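Local coordinates for protein putative Type I topoisomerase (Deinococcus radiodurans, PDB 3M4A) that binds DNA and, as a type IB topoisomerase, probably breaks one strand, lets strands pass and rejoins the break without using ATP, at residues 276-281 with 287-292; 249-254 with 292-297; 158-163 with 194-199; 103-108 with 228-233; 254-259 with 301-306. All coordinates share one frame; numbering follows the deposited sequence. Where two conformers were deposited one is given.

Interaction 1. Residues 276-281 with 287-292; sequences DDLGNT and GSYICP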
# COMPACT_ATOMS: atom_id res chain seq x y z
N ASP A 276 -16.38 -2.00 -6.59
CA ASP A 276 -17.07 -2.17 -5.32
C ASP A 276 -16.10 -2.25 -4.14
O ASP A 276 -16.32 -1.65 -3.09
CB ASP A 276 -17.94 -3.43 -5.37
CG ASP A 276 -18.96 -3.45 -4.27
OD1 ASP A 276 -19.92 -2.65 -4.34
OD2 ASP A 276 -18.77 -4.24 -3.33
N ASP A 277 -15.02 -3.00 -4.30
CA ASP A 277 -13.98 -3.04 -3.29
C ASP A 277 -13.41 -1.65 -2.98
O ASP A 277 -13.23 -1.30 -1.82
CB ASP A 277 -12.88 -4.00 -3.76
CG ASP A 277 -11.78 -4.14 -2.76
OD1 ASP A 277 -11.81 -5.10 -1.96
OD2 ASP A 277 -10.92 -3.24 -2.77
N LEU A 278 -13.11 -0.89 -4.03
CA LEU A 278 -12.45 0.42 -3.87
C LEU A 278 -13.42 1.55 -3.50
O LEU A 278 -12.98 2.63 -3.07
CB LEU A 278 -11.72 0.81 -5.15
CG LEU A 278 -10.51 -0.06 -5.52
CD1 LEU A 278 -9.92 0.37 -6.85
CD2 LEU A 278 -9.43 0.01 -4.43
N GLY A 279 -14.71 1.31 -3.67
CA GLY A 279 -15.72 2.33 -3.41
C GLY A 279 -15.70 3.45 -4.44
O GLY A 279 -15.88 4.63 -4.11
N ASN A 280 -15.49 3.08 -5.70
CA ASN A 280 -15.43 4.00 -6.83
C ASN A 280 -16.37 3.55 -7.93
O ASN A 280 -16.84 2.42 -7.92
CB ASN A 280 -14.02 4.02 -7.40
CG ASN A 280 -13.06 4.82 -6.56
OD1 ASN A 280 -12.14 4.27 -5.99
ND2 ASN A 280 -13.29 6.12 -6.46
N THR A 281 -16.59 4.42 -8.90
CA THR A 281 -17.37 4.05 -10.07
C THR A 281 -16.52 3.10 -10.92
O THR A 281 -15.30 3.15 -10.87
CB THR A 281 -17.78 5.28 -10.90
OG1 THR A 281 -16.62 5.89 -11.48
CG2 THR A 281 -18.50 6.30 -10.00
N GLY A 287 -10.28 3.57 -15.41
CA GLY A 287 -9.45 4.69 -15.86
C GLY A 287 -8.21 5.02 -15.05
O GLY A 287 -7.19 5.44 -15.61
N SER A 288 -8.27 4.84 -13.72
CA SER A 288 -7.23 5.32 -12.82
C SER A 288 -6.60 4.27 -11.89
O SER A 288 -5.53 4.53 -11.32
CB SER A 288 -7.79 6.44 -11.94
OG SER A 288 -8.14 7.57 -12.71
N TYR A 289 -7.24 3.12 -11.71
CA TYR A 289 -6.76 2.18 -10.70
C TYR A 289 -6.17 0.89 -11.27
O TYR A 289 -5.05 0.54 -10.93
CB TYR A 289 -7.84 1.95 -9.63
CG TYR A 289 -8.03 3.16 -8.74
CD1 TYR A 289 -8.98 4.14 -9.05
CD2 TYR A 289 -7.23 3.35 -7.62
CE1 TYR A 289 -9.13 5.27 -8.25
CE2 TYR A 289 -7.38 4.48 -6.81
CZ TYR A 289 -8.33 5.43 -7.13
OH TYR A 289 -8.46 6.54 -6.31
N ILE A 290 -6.89 0.21 -12.17
CA ILE A 290 -6.40 -1.07 -12.70
C ILE A 290 -5.45 -0.81 -13.87
O ILE A 290 -5.83 -0.18 -14.87
CB ILE A 290 -7.56 -1.96 -13.21
CG1 ILE A 290 -8.59 -2.25 -12.11
CG2 ILE A 290 -7.01 -3.28 -13.75
CD1 ILE A 290 -9.85 -2.92 -12.61
N CYS A 291 -4.22 -1.30 -13.75
CA CYS A 291 -3.25 -1.17 -14.85
C CYS A 291 -3.75 -1.97 -16.07
O CYS A 291 -4.02 -3.16 -15.96
CB CYS A 291 -1.87 -1.64 -14.40
SG CYS A 291 -0.65 -1.58 -15.72
N PRO A 292 -3.84 -1.33 -17.25
CA PRO A 292 -4.40 -2.02 -18.41
C PRO A 292 -3.58 -3.21 -18.90
O PRO A 292 -4.09 -4.09 -19.60
CB PRO A 292 -4.44 -0.93 -19.49
CG PRO A 292 -3.43 0.05 -19.09
CD PRO A 292 -3.40 0.04 -17.57
O HOH W 1 -10.88 7.40 -4.68
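The ring of Tyr289 and the side-chain amide of Asn280 are the flat groups of this contact. Their planes lie only 24° apart, although the two side chains run at about a right angle to each other. Asn280 OD1 stands 3.9 Å from Tyr289 CE1, approaching the ring obliquely. Leu278 reaches the root of the same ring, also at a slant, with its CD1 3.8 Å from Tyr289 CB. Its extended outer torsion (chi2 177°) carries that methyl away from the helix, which is why a long, branched apolar residue suits the place. Beyond the ring, a water joins the polar ends: it accepts from Asn280 ND2 at 3.3 Å and lies 3.0 Å from Tyr289 OH. The bridge is described for one of the two modelled conformers of Asn280 and is to that extent doubtful. The backbone between the apolar and polar partners turns sharply. Gly279 has positive phi, a conformation easy for glycine, while Arg239 and Arg137 take up the carbonyl oxygens of Leu278 and Gly279. Thr281 then starts the next helix, its OG1 capping Val284 N. The arrangement is that of a short turn between two consecutive helices: helix 260-278 leaves its helical path at Gly279, Thr281 N-caps helix 282-289, and Tyr289 near the far end of that helix packs back on Leu278.

Interaction 2. Residues 249-254 with 292-297; sequences EYLAQQ and PVIFDR
Leu251 carries the apolar part of this contact with a single methyl, CD1, which enters between two neighbouring residues of helix 292-299. On one of them it meets Phe295 CD1 at 3.7 Å, and Phe295 CE1 is scarcely farther. The leucine side chain and the phenylalanine cross at about a right angle, and the methyl comes onto the ring obliquely. On the other, the same methyl touches Ile294 CG2 at 3.8 Å; Ile294 has two modelled conformers, so this second contact is less certain than the first. The CB of Phe295 is directed away from helix 235-254, and its ring is swung back by a chi1 of -75°. A flexible branched leucine can bring one methyl to both partners, and the broad phenyl ring also touches Leu267 and Val271 of helix 260-278.

Aliphatic groups also lie over flat ones within each helix. Gln254 CG sits 3.5 Å above the plane of the Tyr250 ring, offset toward its rim, and Val293 CG1 stands 3.7 Å above the guanidinium plane of Arg297.

The polar and ionic bonds run to helix 323-337. Arg297 forms a salt bridge with Glu335 and a hydrogen bond with Ser334, and Glu249 bonds to Ser324 at the start of that helix. With Ile294 also resting on Leu328, Met331 and Leu332, the arrangement is that of the apolar interior of an all-helical bundle, in which helices 235-254, 260-278, 292-299 and 323-337 meet.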
# COMPACT_ATOMS: atom_id res chain seq x y z
N GLU A 249 -6.01 -11.24 -9.76
CA GLU A 249 -6.46 -12.44 -9.04
C GLU A 249 -7.80 -12.91 -9.52
O GLU A 249 -8.01 -14.10 -9.78
CB GLU A 249 -6.55 -12.14 -7.55
CG GLU A 249 -5.22 -12.03 -6.87
CD GLU A 249 -5.32 -11.61 -5.40
OE1 GLU A 249 -6.30 -10.92 -5.01
OE2 GLU A 249 -4.41 -11.97 -4.65
N TYR A 250 -8.72 -11.96 -9.64
CA TYR A 250 -10.06 -12.22 -10.14
C TYR A 250 -9.99 -12.87 -11.51
O TYR A 250 -10.58 -13.91 -11.72
CB TYR A 250 -10.86 -10.94 -10.19
CG TYR A 250 -12.32 -11.08 -10.54
CD1 TYR A 250 -13.27 -11.33 -9.54
CD2 TYR A 250 -12.76 -10.93 -11.84
CE1 TYR A 250 -14.62 -11.43 -9.84
CE2 TYR A 250 -14.12 -11.03 -12.15
CZ TYR A 250 -15.03 -11.29 -11.14
OH TYR A 250 -16.38 -11.38 -11.45
N LEU A 251 -9.26 -12.27 -12.44
CA LEU A 251 -9.19 -12.83 -13.79
C LEU A 251 -8.56 -14.24 -13.81
O LEU A 251 -9.01 -15.14 -14.53
CB LEU A 251 -8.46 -11.86 -14.71
CG LEU A 251 -9.18 -10.53 -14.97
CD1 LEU A 251 -8.29 -9.52 -15.69
CD2 LEU A 251 -10.49 -10.75 -15.74
N ALA A 252 -7.52 -14.45 -13.01
CA ALA A 252 -6.86 -15.75 -12.93
C ALA A 252 -7.84 -16.81 -12.42
O ALA A 252 -7.87 -17.96 -12.91
CB ALA A 252 -5.63 -15.68 -12.04
N GLN A 253 -8.65 -16.42 -11.46
CA GLN A 253 -9.60 -17.33 -10.84
C GLN A 253 -10.80 -17.61 -11.72
O GLN A 253 -11.24 -18.76 -11.83
CB GLN A 253 -9.99 -16.78 -9.47
CG GLN A 253 -8.82 -16.90 -8.53
CD GLN A 253 -8.96 -16.07 -7.27
OE1 GLN A 253 -10.07 -15.70 -6.86
NE2 GLN A 253 -7.83 -15.78 -6.65
N GLN A 254 -11.32 -16.57 -12.37
CA GLN A 254 -12.42 -16.75 -13.33
C GLN A 254 -11.97 -17.63 -14.48
O GLN A 254 -12.68 -18.56 -14.87
CB GLN A 254 -12.92 -15.40 -13.86
CG GLN A 254 -13.53 -14.46 -12.81
CD GLN A 254 -14.50 -15.17 -11.88
OE1 GLN A 254 -15.51 -15.74 -12.33
NE2 GLN A 254 -14.19 -15.18 -10.59
N PRO A 292 -3.84 -1.33 -17.25
CA PRO A 292 -4.40 -2.02 -18.41
C PRO A 292 -3.58 -3.21 -18.90
O PRO A 292 -4.09 -4.09 -19.60
CB PRO A 292 -4.44 -0.93 -19.49
CG PRO A 292 -3.43 0.05 -19.09
CD PRO A 292 -3.40 0.04 -17.57
N VAL A 293 -2.31 -3.26 -18.52
CA VAL A 293 -1.48 -4.40 -18.88
C VAL A 293 -2.11 -5.73 -18.45
O VAL A 293 -2.06 -6.70 -19.18
CB VAL A 293 -0.05 -4.23 -18.32
CG1 VAL A 293 0.77 -5.53 -18.50
CG2 VAL A 293 0.64 -3.04 -19.01
N ILE A 294 -2.74 -5.77 -17.27
CA ILE A 294 -3.37 -6.98 -16.76
C ILE A 294 -4.49 -7.47 -17.69
O ILE A 294 -4.66 -8.68 -17.93
CB ILE A 294 -3.89 -6.73 -15.30
CG1 ILE A 294 -2.74 -6.91 -14.30
CG2 ILE A 294 -5.04 -7.65 -14.93
CD1 ILE A 294 -1.57 -5.97 -14.52
N PHE A 295 -5.26 -6.51 -18.21
CA PHE A 295 -6.35 -6.77 -19.16
C PHE A 295 -5.81 -7.22 -20.52
O PHE A 295 -6.33 -8.16 -21.11
CB PHE A 295 -7.24 -5.53 -19.31
CG PHE A 295 -8.16 -5.28 -18.14
CD1 PHE A 295 -8.05 -6.00 -16.95
CD2 PHE A 295 -9.13 -4.30 -18.22
CE1 PHE A 295 -8.91 -5.76 -15.89
CE2 PHE A 295 -10.00 -4.05 -17.15
CZ PHE A 295 -9.87 -4.79 -15.99
N ASP A 296 -4.76 -6.55 -21.00
CA ASP A 296 -4.05 -6.98 -22.23
C ASP A 296 -3.64 -8.45 -22.15
O ASP A 296 -3.93 -9.25 -23.04
CB ASP A 296 -2.79 -6.15 -22.48
CG ASP A 296 -3.08 -4.71 -22.88
OD1 ASP A 296 -4.20 -4.40 -23.35
OD2 ASP A 296 -2.15 -3.90 -22.72
N ARG A 297 -2.99 -8.83 -21.05
CA ARG A 297 -2.58 -10.22 -20.91
C ARG A 297 -3.77 -11.17 -20.90
O ARG A 297 -3.75 -12.21 -21.56
CB ARG A 297 -1.69 -10.40 -19.67
CG ARG A 297 -0.40 -9.63 -19.73
CD ARG A 297 0.56 -10.04 -20.85
NE ARG A 297 1.72 -9.17 -20.77
CZ ARG A 297 1.79 -7.95 -21.32
NH1 ARG A 297 0.79 -7.48 -22.05
NH2 ARG A 297 2.87 -7.20 -21.14

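Interaction 3. Residues 158-163 with 194-199; sequences RHVVVD and KLLDLP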
# COMPACT_ATOMS: atom_id res chain seq x y z
N ARG A 158 -17.11 1.57 16.28
CA ARG A 158 -18.38 1.00 15.82
C ARG A 158 -18.33 0.46 14.40
O ARG A 158 -19.26 -0.23 13.96
CB ARG A 158 -19.51 2.04 15.93
CG ARG A 158 -19.56 3.07 14.84
CD ARG A 158 -20.81 3.91 14.96
NE ARG A 158 -20.80 5.07 14.06
CZ ARG A 158 -21.24 5.07 12.81
NH1 ARG A 158 -21.72 3.96 12.27
NH2 ARG A 158 -21.18 6.18 12.09
N HIS A 159 -17.23 0.73 13.71
CA HIS A 159 -17.08 0.34 12.32
C HIS A 159 -16.41 -1.02 12.10
O HIS A 159 -16.22 -1.42 10.95
CB HIS A 159 -16.23 1.38 11.60
CG HIS A 159 -16.93 2.68 11.37
ND1 HIS A 159 -16.32 3.90 11.54
CD2 HIS A 159 -18.20 2.94 10.99
CE1 HIS A 159 -17.18 4.86 11.23
NE2 HIS A 159 -18.32 4.30 10.89
N VAL A 160 -16.03 -1.70 13.17
CA VAL A 160 -15.27 -2.94 13.04
C VAL A 160 -15.77 -4.02 13.99
O VAL A 160 -16.30 -3.70 15.06
CB VAL A 160 -13.77 -2.67 13.31
CG1 VAL A 160 -13.51 -2.35 14.77
CG2 VAL A 160 -12.89 -3.84 12.84
N VAL A 161 -15.60 -5.27 13.58
CA VAL A 161 -15.83 -6.44 14.47
C VAL A 161 -14.75 -7.49 14.16
O VAL A 161 -14.30 -7.61 13.02
CB VAL A 161 -17.27 -7.03 14.31
CG1 VAL A 161 -17.44 -7.75 12.99
CG2 VAL A 161 -17.61 -7.96 15.50
N VAL A 162 -14.34 -8.23 15.18
CA VAL A 162 -13.35 -9.29 15.07
C VAL A 162 -14.02 -10.63 15.42
O VAL A 162 -14.63 -10.77 16.47
CB VAL A 162 -12.15 -9.04 16.00
CG1 VAL A 162 -11.08 -10.10 15.82
CG2 VAL A 162 -11.57 -7.62 15.78
N ASP A 163 -13.93 -11.60 14.52
CA ASP A 163 -14.45 -12.95 14.77
C ASP A 163 -13.31 -13.91 14.46
O ASP A 163 -13.00 -14.18 13.30
CB ASP A 163 -15.69 -13.18 13.91
CG ASP A 163 -16.26 -14.57 14.06
OD1 ASP A 163 -16.24 -15.13 15.17
OD2 ASP A 163 -16.76 -15.07 13.03
N LYS A 194 -6.95 -5.62 20.88
CA LYS A 194 -6.29 -4.70 21.82
C LYS A 194 -6.73 -3.25 21.62
O LYS A 194 -6.97 -2.54 22.60
CB LYS A 194 -4.77 -4.78 21.69
CG LYS A 194 -4.15 -6.13 22.03
CD LYS A 194 -2.63 -6.09 21.75
CE LYS A 194 -2.05 -7.45 21.43
NZ LYS A 194 -0.69 -7.34 20.81
N LEU A 195 -6.84 -2.81 20.38
CA LEU A 195 -7.35 -1.45 20.11
C LEU A 195 -8.78 -1.27 20.63
O LEU A 195 -9.11 -0.26 21.22
CB LEU A 195 -7.27 -1.11 18.60
CG LEU A 195 -5.88 -0.84 18.04
CD1 LEU A 195 -5.88 -0.85 16.52
CD2 LEU A 195 -5.35 0.50 18.52
N LEU A 196 -9.62 -2.27 20.39
CA LEU A 196 -11.01 -2.23 20.86
C LEU A 196 -11.16 -2.27 22.39
O LEU A 196 -12.19 -1.88 22.91
CB LEU A 196 -11.81 -3.36 20.21
CG LEU A 196 -12.10 -3.10 18.73
CD1 LEU A 196 -12.38 -4.40 17.96
CD2 LEU A 196 -13.27 -2.10 18.60
N ASP A 197 -10.13 -2.72 23.10
CA ASP A 197 -10.14 -2.66 24.57
C ASP A 197 -9.96 -1.25 25.13
O ASP A 197 -10.28 -1.01 26.30
CB ASP A 197 -9.07 -3.58 25.16
CG ASP A 197 -9.43 -5.05 25.08
OD1 ASP A 197 -10.61 -5.39 24.84
OD2 ASP A 197 -8.52 -5.88 25.29
N LEU A 198 -9.45 -0.32 24.32
CA LEU A 198 -9.25 1.07 24.75
C LEU A 198 -10.59 1.82 24.75
O LEU A 198 -11.50 1.45 24.00
CB LEU A 198 -8.23 1.77 23.86
CG LEU A 198 -6.86 1.10 23.71
CD1 LEU A 198 -6.01 1.92 22.77
CD2 LEU A 198 -6.16 0.92 25.04
N PRO A 199 -10.74 2.84 25.62
CA PRO A 199 -11.98 3.63 25.60
C PRO A 199 -12.24 4.27 24.24
O PRO A 199 -11.31 4.75 23.59
CB PRO A 199 -11.73 4.71 26.68
CG PRO A 199 -10.62 4.22 27.51
CD PRO A 199 -9.78 3.34 26.63
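Leu196 holds its CG beside its backbone N (chi1 -73°) with chi2 near extended, which presents both of its methyls to the strand. Val160 answers with a chi1 of 70° that sets CG1 in the crowded position between backbone N and carbonyl carbon. That methyl lies 3.8 Å from Leu196 CD2. Two residues along, Val162 offers CG2 at 4.0 Å from Leu196 CD1. Leu196 CD1 touches both valines, while CD2 meets Val160, and each valine meets the leucine at a slant; beta-branched residues suit the extended backbone and give the strand a short, stiff apolar surface. Strand 160-163 is an outermost strand of a three-stranded antiparallel meander, 160-163, 166-172 and 178-183. Helix 186-196 follows the third strand, and its Leu196 region lies against strand 160-163. Met192, one turn back along the helix, also touches both valines. On the neighbouring turn at 158-159, His159 NE2 sits 3.5 Å above the guanidinium plane of Arg158, over its centre. The bound DNA comes close here, its nearest atom about 4 Å away. Lys194 NZ hydrogen-bonds Asn191 OD1 and makes a long, weak ion pair with a DNA phosphate.

Interaction 4. Residues 103-108 with 228-233; sequences PTLKVA and EVIGPF
Ile230, which packs on Leu105, gives its carbonyl oxygen to the backbone N of Phe233 at 2.9 Å, a bond that turns the chain as helix 219-230 runs out through Gly231 and the cis peptide before Pro232. The same terminus is held by Arg4, which bonds to the carbonyl oxygens of Glu228 and Gly231 with NH1 and NH2. Glu228 itself forms a salt bridge with Arg121.

Across the contact everything is apolar. Leu105 has its CG on the carbonyl side of the residue, opposite the backbone N (chi1 173°), and this brings CD1 over to the other segment, where it meets Val229 CG2 at 3.5 Å, a tight fit. The same methyl touches Ile230 CG2 at 3.8 Å; here leucine and isoleucine lie side by side and point the same way. One turn farther along, Ala108 CB faces Val229 CG1 at 4.2 Å. The residue types follow from the spacing: the CA atoms of Leu105 and Val229 are only 5.8 Å apart, and at this closest approach compact valine leaves room for the leucine's CD1, while Ala108 has only a CB to bring to the valine and Ile230 lies alongside the leucine. All four are buried. An acetic acid molecule, probably from the crystallisation liquor, is bound about 4 Å from the Leu105 side chain, and the nearest atom of the DNA is about 5 Å from the contact. The arrangement is a close helix-helix packing in the catalytic core, joining helix 91-113, kinked at Pro103 and Thr104, to the C-terminal part of helix 219-230.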
# COMPACT_ATOMS: atom_id res chain seq x y z
N PRO A 103 8.96 -5.19 -0.38
CA PRO A 103 9.73 -6.02 0.58
C PRO A 103 10.40 -5.22 1.69
O PRO A 103 10.40 -5.64 2.85
CB PRO A 103 10.78 -6.70 -0.31
CG PRO A 103 10.17 -6.69 -1.68
CD PRO A 103 9.43 -5.40 -1.76
N THR A 104 10.96 -4.06 1.34
CA THR A 104 11.53 -3.16 2.34
C THR A 104 10.48 -2.63 3.31
O THR A 104 10.73 -2.52 4.52
CB THR A 104 12.29 -2.02 1.67
OG1 THR A 104 13.42 -2.56 0.99
CG2 THR A 104 12.78 -1.01 2.71
N LEU A 105 9.31 -2.29 2.78
CA LEU A 105 8.17 -1.89 3.62
C LEU A 105 7.87 -2.96 4.66
O LEU A 105 7.64 -2.64 5.81
CB LEU A 105 6.91 -1.66 2.78
CG LEU A 105 5.60 -1.39 3.52
CD1 LEU A 105 5.72 -0.14 4.34
CD2 LEU A 105 4.44 -1.33 2.51
N LYS A 106 7.81 -4.22 4.22
CA LYS A 106 7.50 -5.35 5.12
C LYS A 106 8.53 -5.51 6.24
O LYS A 106 8.17 -5.76 7.38
CB LYS A 106 7.38 -6.65 4.33
CG LYS A 106 6.15 -6.71 3.44
CD LYS A 106 4.90 -6.89 4.22
CE LYS A 106 4.86 -8.26 4.89
NZ LYS A 106 3.77 -8.32 5.87
N VAL A 107 9.80 -5.35 5.91
CA VAL A 107 10.85 -5.43 6.93
C VAL A 107 10.66 -4.32 7.97
O VAL A 107 10.68 -4.56 9.20
CB VAL A 107 12.25 -5.33 6.28
CG1 VAL A 107 13.35 -5.12 7.36
CG2 VAL A 107 12.52 -6.57 5.44
N ALA A 108 10.44 -3.11 7.49
CA ALA A 108 10.26 -1.96 8.37
C ALA A 108 9.01 -2.08 9.24
O ALA A 108 9.06 -1.84 10.45
CB ALA A 108 10.20 -0.70 7.55
N GLU A 228 8.35 8.04 5.37
CA GLU A 228 9.54 7.32 5.81
C GLU A 228 9.66 5.95 5.17
O GLU A 228 10.73 5.62 4.66
CB GLU A 228 9.57 7.15 7.33
CG GLU A 228 10.78 6.34 7.79
CD GLU A 228 10.77 5.99 9.25
OE1 GLU A 228 10.06 6.66 10.02
OE2 GLU A 228 11.46 5.01 9.64
N VAL A 229 8.59 5.16 5.19
CA VAL A 229 8.70 3.74 4.83
C VAL A 229 8.49 3.44 3.35
O VAL A 229 8.94 2.40 2.88
CB VAL A 229 7.80 2.82 5.69
CG1 VAL A 229 8.19 2.94 7.18
CG2 VAL A 229 6.32 3.14 5.49
N ILE A 230 7.81 4.33 2.61
CA ILE A 230 7.62 4.14 1.17
C ILE A 230 7.86 5.37 0.26
O ILE A 230 7.82 5.23 -0.96
CB ILE A 230 6.20 3.57 0.82
CG1 ILE A 230 5.08 4.48 1.32
CG2 ILE A 230 6.07 2.17 1.36
CD1 ILE A 230 3.71 4.24 0.67
N GLY A 231 8.08 6.55 0.82
CA GLY A 231 8.30 7.75 -0.02
C GLY A 231 9.38 7.50 -1.07
O GLY A 231 10.37 6.86 -0.78
N PRO A 232 9.19 8.00 -2.31
CA PRO A 232 8.19 8.92 -2.81
C PRO A 232 6.81 8.32 -3.13
O PRO A 232 5.91 9.06 -3.54
CB PRO A 232 8.83 9.44 -4.10
CG PRO A 232 9.61 8.31 -4.59
CD PRO A 232 10.13 7.59 -3.38
N PHE A 233 6.63 7.02 -2.95
CA PHE A 233 5.31 6.45 -3.12
C PHE A 233 4.42 6.96 -2.00
O PHE A 233 4.91 7.39 -0.96
CB PHE A 233 5.37 4.92 -3.15
CG PHE A 233 6.25 4.38 -4.25
CD1 PHE A 233 5.82 4.39 -5.57
CD2 PHE A 233 7.52 3.88 -3.97
CE1 PHE A 233 6.63 3.90 -6.59
CE2 PHE A 233 8.34 3.39 -4.99
CZ PHE A 233 7.89 3.39 -6.30

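Interaction 5. Residues 254-259 with 301-306; sequences QGTESS and GKVLDD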
# COMPACT_ATOMS: atom_id res chain seq x y z
N GLN A 254 -11.32 -16.57 -12.37
CA GLN A 254 -12.42 -16.75 -13.33
C GLN A 254 -11.97 -17.63 -14.48
O GLN A 254 -12.68 -18.56 -14.87
CB GLN A 254 -12.92 -15.40 -13.86
CG GLN A 254 -13.53 -14.46 -12.81
CD GLN A 254 -14.50 -15.17 -11.88
OE1 GLN A 254 -15.51 -15.74 -12.33
NE2 GLN A 254 -14.19 -15.18 -10.59
N GLY A 255 -10.79 -17.34 -15.01
CA GLY A 255 -10.18 -18.14 -16.06
C GLY A 255 -10.39 -17.47 -17.40
O GLY A 255 -11.30 -16.65 -17.57
N THR A 256 -9.53 -17.83 -18.34
CA THR A 256 -9.54 -17.24 -19.68
C THR A 256 -10.72 -17.74 -20.50
O THR A 256 -11.36 -18.76 -20.16
CB THR A 256 -8.22 -17.55 -20.42
OG1 THR A 256 -7.99 -18.96 -20.42
CG2 THR A 256 -7.03 -16.85 -19.75
N GLU A 257 -11.03 -17.00 -21.55
CA GLU A 257 -12.15 -17.28 -22.44
C GLU A 257 -11.60 -17.55 -23.82
O GLU A 257 -10.58 -16.99 -24.20
CB GLU A 257 -13.10 -16.10 -22.48
CG GLU A 257 -13.93 -15.92 -21.21
CD GLU A 257 -14.88 -17.08 -20.95
OE1 GLU A 257 -15.23 -17.81 -21.92
OE2 GLU A 257 -15.29 -17.28 -19.79
N SER A 258 -12.28 -18.41 -24.59
CA SER A 258 -11.82 -18.77 -25.93
C SER A 258 -12.05 -17.64 -26.94
O SER A 258 -11.24 -17.46 -27.85
CB SER A 258 -12.48 -20.06 -26.42
OG SER A 258 -13.88 -20.06 -26.21
N SER A 259 -13.14 -16.90 -26.79
CA SER A 259 -13.43 -15.78 -27.68
C SER A 259 -13.16 -14.46 -26.99
O SER A 259 -13.39 -14.31 -25.79
CB SER A 259 -14.87 -15.84 -28.18
OG SER A 259 -15.80 -15.82 -27.11
N GLY A 301 -4.95 -14.47 -23.33
CA GLY A 301 -5.06 -15.78 -22.68
C GLY A 301 -4.04 -16.06 -21.59
O GLY A 301 -3.74 -17.22 -21.29
N LYS A 302 -3.50 -15.00 -20.99
CA LYS A 302 -2.48 -15.14 -19.96
C LYS A 302 -2.94 -14.51 -18.66
O LYS A 302 -3.51 -13.43 -18.66
CB LYS A 302 -1.18 -14.49 -20.42
CG LYS A 302 -0.58 -15.16 -21.67
CD LYS A 302 0.59 -14.36 -22.22
CE LYS A 302 1.29 -15.11 -23.35
NZ LYS A 302 1.63 -14.19 -24.45
N VAL A 303 -2.69 -15.20 -17.55
CA VAL A 303 -3.13 -14.75 -16.22
C VAL A 303 -1.98 -14.90 -15.23
O VAL A 303 -0.87 -15.34 -15.62
CB VAL A 303 -4.36 -15.54 -15.74
CG1 VAL A 303 -5.57 -15.20 -16.64
CG2 VAL A 303 -4.09 -17.05 -15.74
N LEU A 304 -2.19 -14.54 -13.97
CA LEU A 304 -1.09 -14.59 -12.98
C LEU A 304 -0.36 -15.93 -12.96
O LEU A 304 0.86 -15.96 -12.87
CB LEU A 304 -1.61 -14.30 -11.57
CG LEU A 304 -2.05 -12.87 -11.29
CD1 LEU A 304 -2.64 -12.78 -9.86
CD2 LEU A 304 -0.90 -11.88 -11.49
N ASP A 305 -1.12 -17.03 -13.08
CA ASP A 305 -0.56 -18.39 -13.09
C ASP A 305 0.60 -18.55 -14.08
O ASP A 305 1.52 -19.33 -13.84
CB ASP A 305 -1.61 -19.43 -13.51
CG ASP A 305 -2.96 -19.27 -12.84
OD1 ASP A 305 -3.13 -18.41 -11.95
OD2 ASP A 305 -3.89 -20.03 -13.23
N ASP A 306 0.53 -17.84 -15.20
CA ASP A 306 1.54 -17.95 -16.26
C ASP A 306 2.84 -17.20 -15.96
O ASP A 306 3.83 -17.35 -16.70
CB ASP A 306 0.94 -17.44 -17.58
CG ASP A 306 -0.25 -18.26 -18.03
OD1 ASP A 306 -0.08 -19.47 -18.30
OD2 ASP A 306 -1.36 -17.71 -18.11
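Thr256 packs its methyl against the Schellman motif that closes helix 292-299, with Gly301 as the C-prime residue. The tight part of the contact is that methyl: CG2 lies 3.6 Å from Gly301 C, against the backbone, and 3.8 Å from Val303 CG1. It reaches both because CG2 is set beside the backbone N of Thr256, while OG1 takes the place between N and the carbonyl carbon (chi1 54°). Threonine suits a surface contact such as this, having a methyl for the apolar side and a hydroxyl on the same carbon. Glycine suits the facing position because positive phi is easy for it, and the methyl lies against its backbone. Val303, the less exposed partner, backs the methyl and also rests on Ala252 and Tyr298. The loose side is the surface. Thr256, Gly301 and Lys302 are exposed, and the CB of Lys302 is directed away from 254-259, so its long chain adds almost nothing to the contact. Gly255, where helix 235-254 ends with positive phi, has its carbonyl oxygen hydrogen-bonded to Tyr298 OH, which ties this loop to helix 292-299. Beyond the packed valine the chain enters a short 3-10 turn stitched by two bonds: Asp306 N bonds to Val303 O, and Asp306 OD2 accepts Val303 N at 2.9 Å, nearly straight at 168°, on its anti lone pair.

Interactions 1, 2 and 5 lie in one region, with interaction 2 touching both of the others. Interactions 1 and 2 share Pro292 and touch where Ile290 CG2 meets Phe295 CE1 at 3.8 Å. The centres of interactions 2 and 5 are 7 Å apart; they share Gln254, their segments alternate along the chain, and Arg297 O lies 2.9 Å from Lys302 N, a probable hydrogen bond of the Schellman motif. Interaction 4, 9 Å from the chain's centre, closes a long loop within which interaction 3 is nested, their centres 27 Å apart. Interactions 3 and 4 come nearest the bound DNA, at about 4 and 5 Å between nearest atoms, against 16 to 20 Å for the others.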